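Local coordinates for peptidoglycan glycosyltransferase (Eggerthella lenta, PDB 4MNR), which belongs to the penicillin-binding proteins and carries the beta-lactamase-like domain shared by that family, behind an N-terminal domain of the dimerisation type, at residues F207-T212 with L239-V244; A218-F223 with L294-A299. One frame throughout, in Å; residues are numbered along the deposited sequence.

Contact 1. Residues F207-T212 with L239-V244; sequences FSSPGT and LSSNTV
Ser241, the middle residue of what is by sequence the family's SxN motif (Ser240-Ser241-Asn242), meets Ser209 in the strand region 207-209, so the contact includes the centre of the motif. The motif occupies the joint between two helices: Ser240, with positive phi, is the C-prime residue of a Schellman motif ending the first, and its OG receives hydrogen bonds from Lys188 and Lys400. Ser241 is the N-cap of the second. Its OG, anti to the backbone N (chi1 169°), accepts from Val244 N at 3.2 Å in a capping bond of 162°. The same oxygen accepts from Ser209 OG at 2.7 Å, and Asn222 OD1 is a further partner, so a small buried hydroxyl is gripped by three bonds; serine suits the place because it can accept and donate within one short side chain. In the first turn of the helix, Thr243 OG1 lies between its backbone N and carbonyl carbon (chi1 58°), which sets it 2.9 Å from Pro210 O. Its methyl CG2 lies 3.3 Å from Pro210 O too, while the proline ring brings CD to 3.6 Å from Thr243 OG1. Beyond these polar groups Val244 supplies the greasy part, its two branches spread along the strand. CG2 packs on Ser209 CB at 3.6 Å. CG1 meets the root of the Phe207 side chain, which crosses the valine at about a right angle, and its nearest atom there is Phe207 CB at 3.7 Å.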
loop_
_atom_site.group_PDB
_atom_site.type_symbol
_atom_site.label_atom_id
_atom_site.label_comp_id
_atom_site.label_asym_id
_atom_site.label_seq_id
_atom_site.Cartn_x
_atom_site.Cartn_y
_atom_site.Cartn_z
ATOM N N PHE A 207 -7.227 4.134 -28.609
ATOM C CA PHE A 207 -7.738 5.407 -28.108
ATOM C C PHE A 207 -6.823 6.546 -28.535
ATOM O O PHE A 207 -5.613 6.369 -28.641
ATOM C CB PHE A 207 -7.729 5.429 -26.581
ATOM C CG PHE A 207 -8.763 4.568 -25.940
ATOM C CD1 PHE A 207 -8.530 3.218 -25.753
ATOM C CD2 PHE A 207 -9.946 5.117 -25.478
ATOM C CE1 PHE A 207 -9.478 2.422 -25.140
ATOM C CE2 PHE A 207 -10.903 4.330 -24.867
ATOM C CZ PHE A 207 -10.667 2.980 -24.690
ATOM N N SER A 208 -7.389 7.729 -28.754
ATOM C CA SER A 208 -6.554 8.897 -28.999
ATOM C C SER A 208 -5.883 9.317 -27.690
ATOM O O SER A 208 -6.512 9.294 -26.632
ATOM C CB SER A 208 -7.391 10.045 -29.565
ATOM O OG SER A 208 -6.575 11.145 -29.932
ATOM N N SER A 209 -4.609 9.699 -27.758
ATOM C CA SER A 209 -3.868 10.100 -26.562
ATOM C C SER A 209 -3.239 11.504 -26.696
ATOM O O SER A 209 -2.012 11.649 -26.698
ATOM C CB SER A 209 -2.803 9.042 -26.220
ATOM O OG SER A 209 -2.132 9.341 -25.003
ATOM N N PRO A 210 -4.077 12.548 -26.781
ATOM C CA PRO A 210 -3.537 13.908 -26.910
ATOM C C PRO A 210 -2.899 14.394 -25.611
ATOM O O PRO A 210 -3.141 13.805 -24.556
ATOM C CB PRO A 210 -4.774 14.748 -27.231
ATOM C CG PRO A 210 -5.916 13.978 -26.649
ATOM C CD PRO A 210 -5.551 12.535 -26.795
ATOM N N GLY A 211 -2.109 15.465 -25.683
ATOM C CA GLY A 211 -1.450 15.980 -24.497
ATOM C C GLY A 211 -2.478 16.553 -23.541
ATOM O O GLY A 211 -2.353 16.431 -22.318
ATOM N N THR A 212 -3.478 17.215 -24.105
ATOM C CA THR A 212 -4.589 17.721 -23.322
ATOM C C THR A 212 -5.869 17.448 -24.085
ATOM O O THR A 212 -5.868 17.303 -25.307
ATOM C CB THR A 212 -4.484 19.247 -23.071
ATOM O OG1 THR A 212 -4.608 19.943 -24.313
ATOM C CG2 THR A 212 -3.151 19.618 -22.434
ATOM N N LEU A 239 2.600 3.621 -21.098
ATOM C CA LEU A 239 3.026 5.014 -21.109
ATOM C C LEU A 239 2.335 5.823 -20.016
ATOM O O LEU A 239 2.664 6.992 -19.798
ATOM C CB LEU A 239 2.728 5.649 -22.472
ATOM C CG LEU A 239 3.567 5.115 -23.636
ATOM C CD1 LEU A 239 3.106 5.716 -24.962
ATOM C CD2 LEU A 239 5.040 5.407 -23.389
ATOM N N SER A 240 1.371 5.195 -19.351
ATOM C CA SER A 240 0.538 5.845 -18.336
ATOM C C SER A 240 -0.195 7.097 -18.844
ATOM O O SER A 240 -0.077 8.172 -18.262
ATOM C CB SER A 240 1.359 6.187 -17.097
ATOM O OG SER A 240 0.502 6.233 -15.969
ATOM N N SER A 241 -0.971 6.950 -19.912
ATOM C CA SER A 241 -1.684 8.099 -20.483
ATOM C C SER A 241 -2.969 8.453 -19.727
ATOM O O SER A 241 -3.905 7.650 -19.651
ATOM C CB SER A 241 -2.020 7.839 -21.956
ATOM O OG SER A 241 -2.921 8.835 -22.429
ATOM N N ASN A 242 -3.018 9.661 -19.176
ATOM C CA ASN A 242 -4.216 10.117 -18.478
ATOM C C ASN A 242 -5.363 10.376 -19.450
ATOM O O ASN A 242 -6.533 10.143 -19.129
ATOM C CB ASN A 242 -3.938 11.414 -17.698
ATOM C CG ASN A 242 -2.945 11.219 -16.550
ATOM O OD1 ASN A 242 -2.902 10.166 -15.916
ATOM N ND2 ASN A 242 -2.144 12.257 -16.279
ATOM N N THR A 243 -5.046 10.884 -20.636
ATOM C CA THR A 243 -6.135 11.194 -21.576
ATOM C C THR A 243 -6.814 9.937 -22.118
ATOM O O THR A 243 -8.014 9.946 -22.387
ATOM C CB THR A 243 -5.724 12.146 -22.703
ATOM O OG1 THR A 243 -4.632 11.590 -23.438
ATOM C CG2 THR A 243 -5.325 13.521 -22.126
ATOM N N VAL A 244 -6.069 8.845 -22.258
ATOM C CA VAL A 244 -6.711 7.594 -22.636
ATOM C C VAL A 244 -7.550 7.059 -21.479
ATOM O O VAL A 244 -8.698 6.671 -21.663
ATOM C CB VAL A 244 -5.681 6.533 -23.026
ATOM C CG1 VAL A 244 -6.342 5.155 -23.134
ATOM C CG2 VAL A 244 -5.008 6.917 -24.342
#

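Contact 2. Residues A218-F223 with L294-A299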
loop_
_atom_site.group_PDB
_atom_site.type_symbol
_atom_site.label_atom_id
_atom_site.label_comp_id
_atom_site.label_asym_id
_atom_site.label_seq_id
_atom_site.Cartn_x
_atom_site.Cartn_y
_atom_site.Cartn_z
ATOM N N ALA A 218 -13.755 20.812 -18.429
ATOM C CA ALA A 218 -12.439 21.200 -17.962
ATOM C C ALA A 218 -11.439 20.224 -18.596
ATOM O O ALA A 218 -11.824 19.374 -19.379
ATOM C CB ALA A 218 -12.364 21.161 -16.445
ATOM N N THR A 219 -10.170 20.350 -18.238
ATOM C CA THR A 219 -9.088 19.674 -18.956
ATOM C C THR A 219 -8.588 18.389 -18.277
ATOM O O THR A 219 -8.465 18.325 -17.057
ATOM C CB THR A 219 -7.907 20.654 -19.115
ATOM O OG1 THR A 219 -8.344 21.794 -19.869
ATOM C CG2 THR A 219 -6.750 20.009 -19.829
ATOM N N VAL A 220 -8.315 17.361 -19.079
ATOM C CA VAL A 220 -7.551 16.205 -18.626
ATOM C C VAL A 220 -6.268 16.250 -19.445
ATOM O O VAL A 220 -6.310 16.473 -20.656
ATOM C CB VAL A 220 -8.288 14.875 -18.895
ATOM C CG1 VAL A 220 -7.424 13.681 -18.483
ATOM C CG2 VAL A 220 -9.614 14.850 -18.166
ATOM N N SER A 221 -5.127 16.062 -18.791
ATOM C CA SER A 221 -3.848 16.182 -19.491
ATOM C C SER A 221 -2.932 15.010 -19.185
ATOM O O SER A 221 -2.899 14.516 -18.056
ATOM C CB SER A 221 -3.134 17.488 -19.117
ATOM O OG SER A 221 -3.872 18.636 -19.501
ATOM N N ASN A 222 -2.193 14.566 -20.198
ATOM C CA ASN A 222 -1.135 13.591 -19.988
ATOM C C ASN A 222 -0.042 14.245 -19.175
ATOM O O ASN A 222 0.066 15.480 -19.138
ATOM C CB ASN A 222 -0.550 13.127 -21.323
ATOM C CG ASN A 222 -1.372 12.023 -21.974
ATOM O OD1 ASN A 222 -2.188 11.381 -21.326
ATOM N ND2 ASN A 222 -1.155 11.803 -23.262
ATOM N N PHE A 223 0.768 13.429 -18.508
ATOM C CA PHE A 223 1.918 13.952 -17.781
ATOM C C PHE A 223 2.820 14.701 -18.755
ATOM O O PHE A 223 3.088 14.220 -19.856
ATOM C CB PHE A 223 2.677 12.822 -17.081
ATOM C CG PHE A 223 1.846 12.071 -16.080
ATOM C CD1 PHE A 223 1.240 12.738 -15.031
ATOM C CD2 PHE A 223 1.682 10.700 -16.180
ATOM C CE1 PHE A 223 0.469 12.049 -14.104
ATOM C CE2 PHE A 223 0.920 10.006 -15.259
ATOM C CZ PHE A 223 0.315 10.683 -14.215
ATOM N N LEU A 294 -15.161 12.088 -13.210
ATOM C CA LEU A 294 -15.143 10.664 -13.562
ATOM C C LEU A 294 -13.880 10.303 -14.338
ATOM O O LEU A 294 -13.208 9.302 -14.053
ATOM C CB LEU A 294 -16.394 10.324 -14.383
ATOM C CG LEU A 294 -16.428 8.934 -15.038
ATOM C CD1 LEU A 294 -16.287 7.813 -14.011
ATOM C CD2 LEU A 294 -17.730 8.766 -15.814
ATOM N N ALA A 295 -13.546 11.139 -15.310
ATOM C CA ALA A 295 -12.361 10.914 -16.128
ATOM C C ALA A 295 -11.095 10.913 -15.275
ATOM O O ALA A 295 -10.257 10.022 -15.395
ATOM C CB ALA A 295 -12.267 11.984 -17.211
ATOM N N TRP A 296 -10.961 11.907 -14.401
ATOM C CA TRP A 296 -9.791 11.951 -13.529
ATOM C C TRP A 296 -9.750 10.808 -12.513
ATOM O O TRP A 296 -8.680 10.290 -12.199
ATOM C CB TRP A 296 -9.708 13.304 -12.818
ATOM C CG TRP A 296 -8.967 14.344 -13.624
ATOM C CD1 TRP A 296 -9.458 15.521 -14.107
ATOM C CD2 TRP A 296 -7.596 14.287 -14.030
ATOM N NE1 TRP A 296 -8.474 16.210 -14.780
ATOM C CE2 TRP A 296 -7.323 15.467 -14.752
ATOM C CE3 TRP A 296 -6.575 13.349 -13.861
ATOM C CZ2 TRP A 296 -6.068 15.734 -15.296
ATOM C CZ3 TRP A 296 -5.326 13.615 -14.407
ATOM C CH2 TRP A 296 -5.089 14.798 -15.115
ATOM N N ALA A 297 -10.905 10.408 -11.997
ATOM C CA ALA A 297 -10.931 9.280 -11.063
ATOM C C ALA A 297 -10.411 8.019 -11.739
ATOM O O ALA A 297 -9.691 7.219 -11.126
ATOM C CB ALA A 297 -12.347 9.048 -10.526
ATOM N N ALA A 298 -10.770 7.837 -13.008
ATOM C CA ALA A 298 -10.303 6.661 -13.749
ATOM C C ALA A 298 -8.792 6.673 -13.884
ATOM O O ALA A 298 -8.156 5.617 -13.998
ATOM C CB ALA A 298 -10.964 6.585 -15.123
ATOM N N ALA A 299 -8.209 7.867 -13.854
ATOM C CA ALA A 299 -6.760 8.011 -13.935
ATOM C C ALA A 299 -6.117 8.098 -12.560
ATOM O O ALA A 299 -4.913 8.354 -12.442
ATOM C CB ALA A 299 -6.398 9.238 -14.747
#
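Trp296 reaches out from its helix so that one side of the indole, from NE1 round to CZ2 and CH2, packs against the backbone of Thr219, Val220 and Ser221. This is the tight part. NE1 donates to Thr219 O at 3.1 Å, the N-H to oxygen angle being 148° and the donor slightly tilted from the carbonyl plane; Trp292 NE1 binds the same oxygen, so this carbonyl holds two indoles, which themselves meet edge-to-face. Val220 lies over one face of the ring. Its CG2 makes a CH-pi contact over the five-membered ring, 4.1 Å from the centroid, while CG1 stands above the rim with CZ2 4.0 Å away. A beta-branched residue suits this spot because it can spread two methyls over so broad a ring. Strand 218-221 is one arm of a beta hairpin with strand 212-215, and the helical segment 294-298 runs nearly parallel to it, at 18° and an axis separation of 9.4 Å. That gap is bridged by tryptophan, and beside it the short Ala295 CB just meets Val220 CG2 at 4.0 Å. On the looser side, the exposed Thr219 side chain stays clear of close contact with segment 294-299, and Ser221 meets the indole chiefly through its backbone, with its N 3.6 Å from Trp296 CZ2.

The two contacts have centres about 9 Å apart and are joined by Asn222, which follows the hairpin strand of contact 2. Its backbone N hydrogen-bonds to Gly211 O of contact 1 at 2.8 Å; its side-chain OD1 also accepts from Thr243 N, and ND2 bonds to Ser209 OG. Asn242 ties them a second time: its ND2 bonds to Ser221 O, its side chain touches Trp296, and its OD1 accepts a hydrogen bond from Lys188 NZ. By sequence Ser185 and Lys188 belong to the SxxK motif and Lys400 begins KTG, so Ser240-Asn242 probably joins them in the active site. At the other end of contact 1 the Phe207 side chain lies about 5 Å from a bound magnesium ion.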